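Long-range contacts in C-type lectin domain family 4, member a4 (Mus musculus, PDB 3VYK), which binds glycans through the calcium-dependent C-type lectin domain described here, and probably serves as an inhibitory pattern recognition receptor of dendritic cells: residues S33-H38 against S123-K128; S84-H89 against W110-I115. All coordinates share one frame; numbering follows the deposited sequence.

How the contacts relate
Both contacts belong to one C-type lectin domain and reach the same sheet. Their centres lie about 20 Å apart, on opposite sides of the chain's centre. The nearest atoms are about 9 Å apart, and the two do not touch. Contact 1 ties the end of helix 25-34 and the short strand 38-39 to strand 121-128, away from the calcium and glycan. Contact 2 packs the loop holding 84-89 on strand 109-115, where Asn-113 and Asp-114 bind the calcium ion that holds the mannose. Strands 109-115 and 121-128 follow each other in the chain. Along the sequence, contact 2 falls between the two segments of contact 1.

Contact 1: residues S33-H38 against S123-K128; sequences SHMGAH and SVCQVK
The side chains of His-38 and Gln-126 run alongside each other in the same direction. The imidazole and amide planes are 55° apart. His-38 CE1 approaches Gln-126 OE1 at 3.2 Å. The main polar partner of OE1 is the backbone N of Val-41. The imidazole also lies beside the strand itself: Gln-126 O sits 3.6 Å above one face of the His-38 ring, near the ring's margin. His-38 chi1, 57°, leaves CG flanked by the backbone N and C, and this swings the ring so that its CD2 margin lies over Gln-126 O. The extended chain of Gln-126 carries the amide beside the ring.

Two backbone bonds fix this pairing. His-38 N donates to Gln-126 O at 3.0 Å, and Gln-126 N donates to His-38 O at 2.8 Å. They make a hydrogen-bonded antiparallel pair. Gln-126 O thus has two neighbours from His-38: its N-H and its ring face. In the C-type lectin fold this pair joins the chain leaving helix 25-34 to the C-terminal strand. A Schellman motif ends that helix, with Gly-36 at positive phi as its C-prime residue.

The turn then packs on the side of the strand that carries Cys-125 and Val-127. Ala-37 CB fits between these residues, 4.0 Å from Cys-125 CB and 3.9 Å from Val-127 CB. Ala-37 CB also sits against Gln-126 O at 3.2 Å. Val-127 turns CG2 to Gly-36 O. Met-35 bends at chi3 (-66°) and brings its methyl CE to 3.8 Å from Cys-125 SG. That sulfur is disulfide-bonded to Cys-32, near the end of the helix, so a covalent link runs beside the backbone bonds. Trp-7 touches Met-35, Ala-37 and Val-127.

Contact 2: residues S84-H89 against W110-I115; sequences SATFWH and WGWNDI. With CA (calcium ion), chain C; MAN (alpha-D-mannopyranose), chain B; NAG (2-acetamido-2-deoxy-beta-D-glucopyranose), chain D; SO4 (sulfate ion), chain E.
Trp-112 meets Phe-87 and Trp-88 in an aromatic cluster beside the calcium site. With Asn-113 and Asp-114 it forms the WND motif of C-type lectins. The edge of Trp-112 points at the face of Trp-88, with Trp-112 CE3 3.8 Å above that plane and the rings at 82°. Phe-87 turns its own edge to the Trp-112 face in an offset edge-to-face pair. Its CG lies opposite the carbonyl carbon (chi1 -54°), which brings the ring edge there. Phe-87 CB also lies over the Trp-112 five-membered ring, and Thr-86 CB touches Trp-112 CZ3 at 3.6 Å.

Two backbone bonds join the chains. Trp-112 N donates to Phe-87 O, from above the carbonyl plane. His-89 N reaches a lone pair of Trp-112 O at 3.0 Å. Gly-111 CA sits over the His-89 ring, 3.5 Å from its centroid. Farther out, Gln-48 holds Trp-112 NE1, Tyr-81 holds Trp-88 NE1 and Asn-104 O holds His-89 NE2.

Trp-88 CZ3 abuts Asp-114 N, so the cluster borders the metal site. Glu-92, Asn-94 and Glu-98 complete the calcium site with Asn-113, Asp-114 and mannose O3 and O4. Arg-71 forms a salt bridge with Asp-114 OD2, while Asp-114 OD1 binds calcium at 2.3 Å.

Contact 1: residues S33-H38 against S123-K128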
loop_
_atom_site.group_PDB
_atom_site.type_symbol
_atom_site.label_atom_id
_atom_site.label_comp_id
_atom_site.label_asym_id
_atom_site.label_seq_id
_atom_site.Cartn_x
_atom_site.Cartn_y
_atom_site.Cartn_z
ATOM N N SER A 33 -10.043 -1.262 -8.321
ATOM C CA SER A 33 -10.934 -2.285 -8.882
ATOM C C SER A 33 -11.495 -1.887 -10.248
ATOM O O SER A 33 -11.587 -2.730 -11.149
ATOM C CB SER A 33 -12.071 -2.609 -7.907
ATOM O OG SER A 33 -12.830 -3.714 -8.365
ATOM N N HIS A 34 -11.842 -0.607 -10.401
ATOM C CA HIS A 34 -12.368 -0.089 -11.673
ATOM C C HIS A 34 -11.368 -0.149 -12.799
ATOM O O HIS A 34 -11.738 -0.084 -13.975
ATOM C CB HIS A 34 -12.900 1.332 -11.509
ATOM C CG HIS A 34 -14.219 1.409 -10.773
ATOM N ND1 HIS A 34 -14.475 2.347 -9.842
ATOM C CD2 HIS A 34 -15.366 0.615 -10.859
ATOM C CE1 HIS A 34 -15.720 2.170 -9.357
ATOM N NE2 HIS A 34 -16.263 1.108 -9.979
ATOM N N MET A 35 -10.090 -0.279 -12.452
ATOM C CA MET A 35 -9.038 -0.436 -13.457
ATOM C C MET A 35 -8.543 -1.876 -13.558
ATOM O O MET A 35 -7.496 -2.138 -14.162
ATOM C CB MET A 35 -7.874 0.507 -13.158
ATOM C CG MET A 35 -8.289 1.957 -13.009
ATOM S SD MET A 35 -6.893 3.080 -12.900
ATOM C CE MET A 35 -6.153 2.596 -11.335
ATOM N N GLY A 36 -9.300 -2.800 -12.972
ATOM C CA GLY A 36 -8.971 -4.222 -12.979
ATOM C C GLY A 36 -7.810 -4.580 -12.067
ATOM O O GLY A 36 -7.182 -5.621 -12.235
ATOM N N ALA A 37 -7.552 -3.719 -11.085
ATOM C CA ALA A 37 -6.390 -3.843 -10.203
ATOM C C ALA A 37 -6.835 -3.928 -8.739
ATOM O O ALA A 37 -8.029 -3.952 -8.452
ATOM C CB ALA A 37 -5.472 -2.650 -10.410
ATOM N N HIS A 38 -5.880 -3.976 -7.813
ATOM C CA HIS A 38 -6.182 -3.935 -6.380
ATOM C C HIS A 38 -5.118 -3.150 -5.668
ATOM O O HIS A 38 -4.022 -2.950 -6.203
ATOM C CB HIS A 38 -6.280 -5.349 -5.794
ATOM C CG HIS A 38 -5.036 -6.190 -6.011
ATOM N ND1 HIS A 38 -3.950 -6.109 -5.208
ATOM C CD2 HIS A 38 -4.731 -7.133 -6.989
ATOM C CE1 HIS A 38 -3.001 -6.955 -5.650
ATOM N NE2 HIS A 38 -3.479 -7.586 -6.740
ATOM N N SER A 123 -2.792 6.386 -2.902
ATOM C CA SER A 123 -2.748 4.925 -2.863
ATOM C C SER A 123 -1.914 4.402 -4.015
ATOM O O SER A 123 -1.534 5.165 -4.911
ATOM C CB SER A 123 -4.168 4.330 -2.889
ATOM O OG SER A 123 -4.897 4.751 -4.026
ATOM N N VAL A 124 -1.606 3.107 -3.962
ATOM C CA VAL A 124 -0.903 2.416 -5.050
ATOM C C VAL A 124 -1.714 1.198 -5.488
ATOM O O VAL A 124 -2.071 0.359 -4.656
ATOM C CB VAL A 124 0.510 1.963 -4.615
ATOM C CG1 VAL A 124 1.226 1.270 -5.776
ATOM C CG2 VAL A 124 1.337 3.149 -4.134
ATOM N N CYS A 125 -2.022 1.116 -6.784
ATOM C CA CYS A 125 -2.731 -0.026 -7.357
ATOM C C CYS A 125 -1.751 -0.937 -8.054
ATOM O O CYS A 125 -0.688 -0.504 -8.502
ATOM C CB CYS A 125 -3.779 0.401 -8.388
ATOM S SG CYS A 125 -5.018 1.576 -7.810
ATOM N N GLN A 126 -2.140 -2.199 -8.152
ATOM C CA GLN A 126 -1.288 -3.220 -8.727
ATOM C C GLN A 126 -2.116 -4.213 -9.522
ATOM O O GLN A 126 -3.210 -4.587 -9.112
ATOM C CB GLN A 126 -0.541 -3.910 -7.600
ATOM C CG GLN A 126 0.203 -5.165 -7.988
ATOM C CD GLN A 126 0.737 -5.866 -6.773
ATOM O OE1 GLN A 126 0.059 -5.961 -5.765
ATOM N NE2 GLN A 126 1.969 -6.357 -6.861
ATOM N N VAL A 127 -1.582 -4.636 -10.667
ATOM C CA VAL A 127 -2.218 -5.672 -11.473
ATOM C C VAL A 127 -1.134 -6.522 -12.130
ATOM O O VAL A 127 -0.055 -6.020 -12.428
ATOM C CB VAL A 127 -3.177 -5.056 -12.527
ATOM C CG1 VAL A 127 -2.427 -4.198 -13.542
ATOM C CG2 VAL A 127 -4.002 -6.141 -13.218
ATOM N N LYS A 128 -1.407 -7.808 -12.328
ATOM C CA LYS A 128 -0.485 -8.655 -13.081
ATOM C C LYS A 128 -0.420 -8.178 -14.534
ATOM O O LYS A 128 -1.429 -7.771 -15.107
ATOM C CB LYS A 128 -0.914 -10.126 -13.009
ATOM C CG LYS A 128 0.065 -11.074 -13.680
ATOM C CD LYS A 128 -0.437 -12.505 -13.712
ATOM C CE LYS A 128 0.563 -13.390 -14.445
ATOM N NZ LYS A 128 0.056 -14.780 -14.609
#

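Contact 2: residues S84-H89 against W110-I115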
loop_
_atom_site.group_PDB
_atom_site.type_symbol
_atom_site.label_atom_id
_atom_site.label_comp_id
_atom_site.label_asym_id
_atom_site.label_seq_id
_atom_site.Cartn_x
_atom_site.Cartn_y
_atom_site.Cartn_z
ATOM N N SER A 84 8.768 -12.106 7.303
ATOM C CA SER A 84 10.156 -11.816 6.913
ATOM C C SER A 84 10.298 -10.709 5.867
ATOM O O SER A 84 11.419 -10.376 5.458
ATOM C CB SER A 84 10.889 -13.079 6.444
ATOM O OG SER A 84 10.460 -13.469 5.161
ATOM N N ALA A 85 9.174 -10.119 5.470
ATOM C CA ALA A 85 9.193 -8.997 4.529
ATOM C C ALA A 85 8.177 -7.915 4.898
ATOM O O ALA A 85 7.228 -7.648 4.161
ATOM C CB ALA A 85 8.992 -9.484 3.097
ATOM N N THR A 86 8.370 -7.304 6.057
ATOM C CA THR A 86 7.534 -6.183 6.471
ATOM C C THR A 86 8.401 -4.964 6.768
ATOM O O THR A 86 9.613 -5.081 7.034
ATOM C CB THR A 86 6.643 -6.522 7.689
ATOM O OG1 THR A 86 7.441 -6.724 8.864
ATOM C CG2 THR A 86 5.795 -7.757 7.405
ATOM N N PHE A 87 7.782 -3.782 6.714
ATOM C CA PHE A 87 8.539 -2.525 6.706
ATOM C C PHE A 87 7.947 -1.466 7.600
ATOM O O PHE A 87 7.933 -0.284 7.269
ATOM C CB PHE A 87 8.728 -2.051 5.261
ATOM C CG PHE A 87 9.353 -3.106 4.414
ATOM C CD1 PHE A 87 10.738 -3.280 4.426
ATOM C CD2 PHE A 87 8.566 -3.996 3.698
ATOM C CE1 PHE A 87 11.327 -4.305 3.699
ATOM C CE2 PHE A 87 9.146 -5.036 2.983
ATOM C CZ PHE A 87 10.528 -5.184 2.986
ATOM N N TRP A 88 7.466 -1.907 8.751
ATOM C CA TRP A 88 6.899 -0.990 9.738
ATOM C C TRP A 88 7.877 0.057 10.199
ATOM O O TRP A 88 9.032 -0.252 10.524
ATOM C CB TRP A 88 6.419 -1.776 10.940
ATOM C CG TRP A 88 5.326 -2.760 10.627
ATOM C CD1 TRP A 88 5.422 -4.145 10.532
ATOM C CD2 TRP A 88 3.924 -2.448 10.371
ATOM N NE1 TRP A 88 4.201 -4.703 10.253
ATOM C CE2 TRP A 88 3.259 -3.731 10.131
ATOM C CE3 TRP A 88 3.177 -1.272 10.305
ATOM C CZ2 TRP A 88 1.902 -3.810 9.860
ATOM C CZ3 TRP A 88 1.806 -1.372 10.027
ATOM C CH2 TRP A 88 1.188 -2.608 9.811
ATOM N N HIS A 89 7.407 1.297 10.268
ATOM C CA HIS A 89 8.139 2.375 10.950
ATOM C C HIS A 89 8.406 2.002 12.378
ATOM O O HIS A 89 7.626 1.280 13.000
ATOM C CB HIS A 89 7.339 3.677 10.932
ATOM C CG HIS A 89 7.450 4.460 9.654
ATOM N ND1 HIS A 89 8.625 4.971 9.197
ATOM C CD2 HIS A 89 6.471 4.856 8.746
ATOM C CE1 HIS A 89 8.398 5.647 8.061
ATOM N NE2 HIS A 89 7.081 5.568 7.780
ATOM N N TRP A 110 11.317 5.737 4.444
ATOM C CA TRP A 110 9.992 5.191 4.140
ATOM C C TRP A 110 9.628 4.055 5.043
ATOM O O TRP A 110 10.489 3.313 5.505
ATOM C CB TRP A 110 9.955 4.699 2.701
ATOM C CG TRP A 110 9.949 5.807 1.700
ATOM C CD1 TRP A 110 11.019 6.259 0.927
ATOM C CD2 TRP A 110 8.813 6.637 1.302
ATOM N NE1 TRP A 110 10.633 7.278 0.104
ATOM C CE2 TRP A 110 9.322 7.565 0.278
ATOM C CE3 TRP A 110 7.475 6.718 1.685
ATOM C CZ2 TRP A 110 8.506 8.513 -0.324
ATOM C CZ3 TRP A 110 6.659 7.675 1.068
ATOM C CH2 TRP A 110 7.168 8.553 0.087
ATOM N N GLY A 111 8.331 3.891 5.288
ATOM C CA GLY A 111 7.874 2.764 6.092
ATOM C C GLY A 111 6.365 2.682 6.155
ATOM O O GLY A 111 5.650 3.516 5.581
ATOM N N TRP A 112 5.891 1.666 6.861
ATOM C CA TRP A 112 4.456 1.437 7.022
ATOM C C TRP A 112 3.966 1.969 8.338
ATOM O O TRP A 112 4.638 1.855 9.372
ATOM C CB TRP A 112 4.139 -0.047 7.003
ATOM C CG TRP A 112 4.510 -0.808 5.759
ATOM C CD1 TRP A 112 4.952 -0.327 4.526
ATOM C CD2 TRP A 112 4.421 -2.260 5.605
ATOM N NE1 TRP A 112 5.179 -1.378 3.659
ATOM C CE2 TRP A 112 4.856 -2.558 4.241
ATOM C CE3 TRP A 112 4.043 -3.307 6.443
ATOM C CZ2 TRP A 112 4.918 -3.871 3.759
ATOM C CZ3 TRP A 112 4.109 -4.613 5.945
ATOM C CH2 TRP A 112 4.520 -4.879 4.631
ATOM N N ASN A 113 2.754 2.526 8.314
ATOM C CA ASN A 113 2.099 3.009 9.538
ATOM C C ASN A 113 0.642 2.603 9.493
ATOM O O ASN A 113 -0.014 2.783 8.475
ATOM C CB ASN A 113 2.225 4.533 9.635
ATOM C CG ASN A 113 1.415 5.124 10.780
ATOM O OD1 ASN A 113 1.282 4.536 11.856
ATOM N ND2 ASN A 113 0.893 6.333 10.547
ATOM N N ASP A 114 0.147 2.038 10.592
ATOM C CA ASP A 114 -1.295 1.837 10.712
ATOM C C ASP A 114 -1.995 3.171 10.947
ATOM O O ASP A 114 -1.533 4.015 11.755
ATOM C CB ASP A 114 -1.670 0.794 11.785
ATOM C CG ASP A 114 -1.233 1.177 13.192
ATOM O OD1 ASP A 114 -0.234 1.928 13.351
ATOM O OD2 ASP A 114 -1.891 0.673 14.138
ATOM N N ILE A 115 -3.087 3.336 10.188
ATOM C CA ILE A 115 -3.940 4.531 10.257
ATOM C C ILE A 115 -5.438 4.164 10.167
ATOM O O ILE A 115 -5.799 3.040 9.813
ATOM C CB ILE A 115 -3.603 5.561 9.144
ATOM C CG1 ILE A 115 -4.007 5.069 7.745
ATOM C CG2 ILE A 115 -2.129 5.966 9.200
ATOM C CD1 ILE A 115 -4.232 6.216 6.783
HETATM CA CA CA C . -0.151 4.228 13.704
HETATM C C1 MAN B . 0.008 10.030 14.109
HETATM C C2 MAN B . -0.623 8.935 13.245
HETATM C C3 MAN B . -0.457 7.562 13.912
HETATM C C4 MAN B . 1.011 7.320 14.224
HETATM C C5 MAN B . 1.554 8.474 15.094
HETATM C C6 MAN B . 3.045 8.313 15.401
HETATM O O2 MAN B . 0.057 8.927 12.005
HETATM O O3 MAN B . -0.857 6.431 13.131
HETATM O O4 MAN B . 1.041 6.009 14.785
HETATM O O5 MAN B . 1.353 9.714 14.425
HETATM O O6 MAN B . 3.439 9.331 16.316
HETATM C C1 NAG D . -0.466 9.813 11.019
HETATM C C2 NAG D . 0.633 10.027 9.967
HETATM C C3 NAG D . 0.137 10.880 8.801
HETATM C C4 NAG D . -1.205 10.361 8.282
HETATM C C5 NAG D . -2.203 10.143 9.425
HETATM C C6 NAG D . -3.478 9.449 8.965
HETATM C C7 NAG D . 2.853 9.853 10.995
HETATM C C8 NAG D . 3.923 10.558 11.768
HETATM N N2 NAG D . 1.783 10.577 10.666
HETATM O O3 NAG D . 1.091 10.825 7.756
HETATM O O4 NAG D . -1.745 11.259 7.344
HETATM O O5 NAG D . -1.629 9.292 10.400
HETATM O O6 NAG D . -4.436 10.363 8.472
HETATM O O7 NAG D . 2.971 8.655 10.700
HETATM S S SO4 E . 14.425 4.221 2.818
HETATM O O1 SO4 E . 14.041 3.671 1.498
HETATM O O2 SO4 E . 13.615 5.432 3.082
HETATM O O3 SO4 E . 15.862 4.582 2.823
HETATM O O4 SO4 E . 14.151 3.224 3.879
HETATM O O HOH W 1 10.623 0.940 7.176
#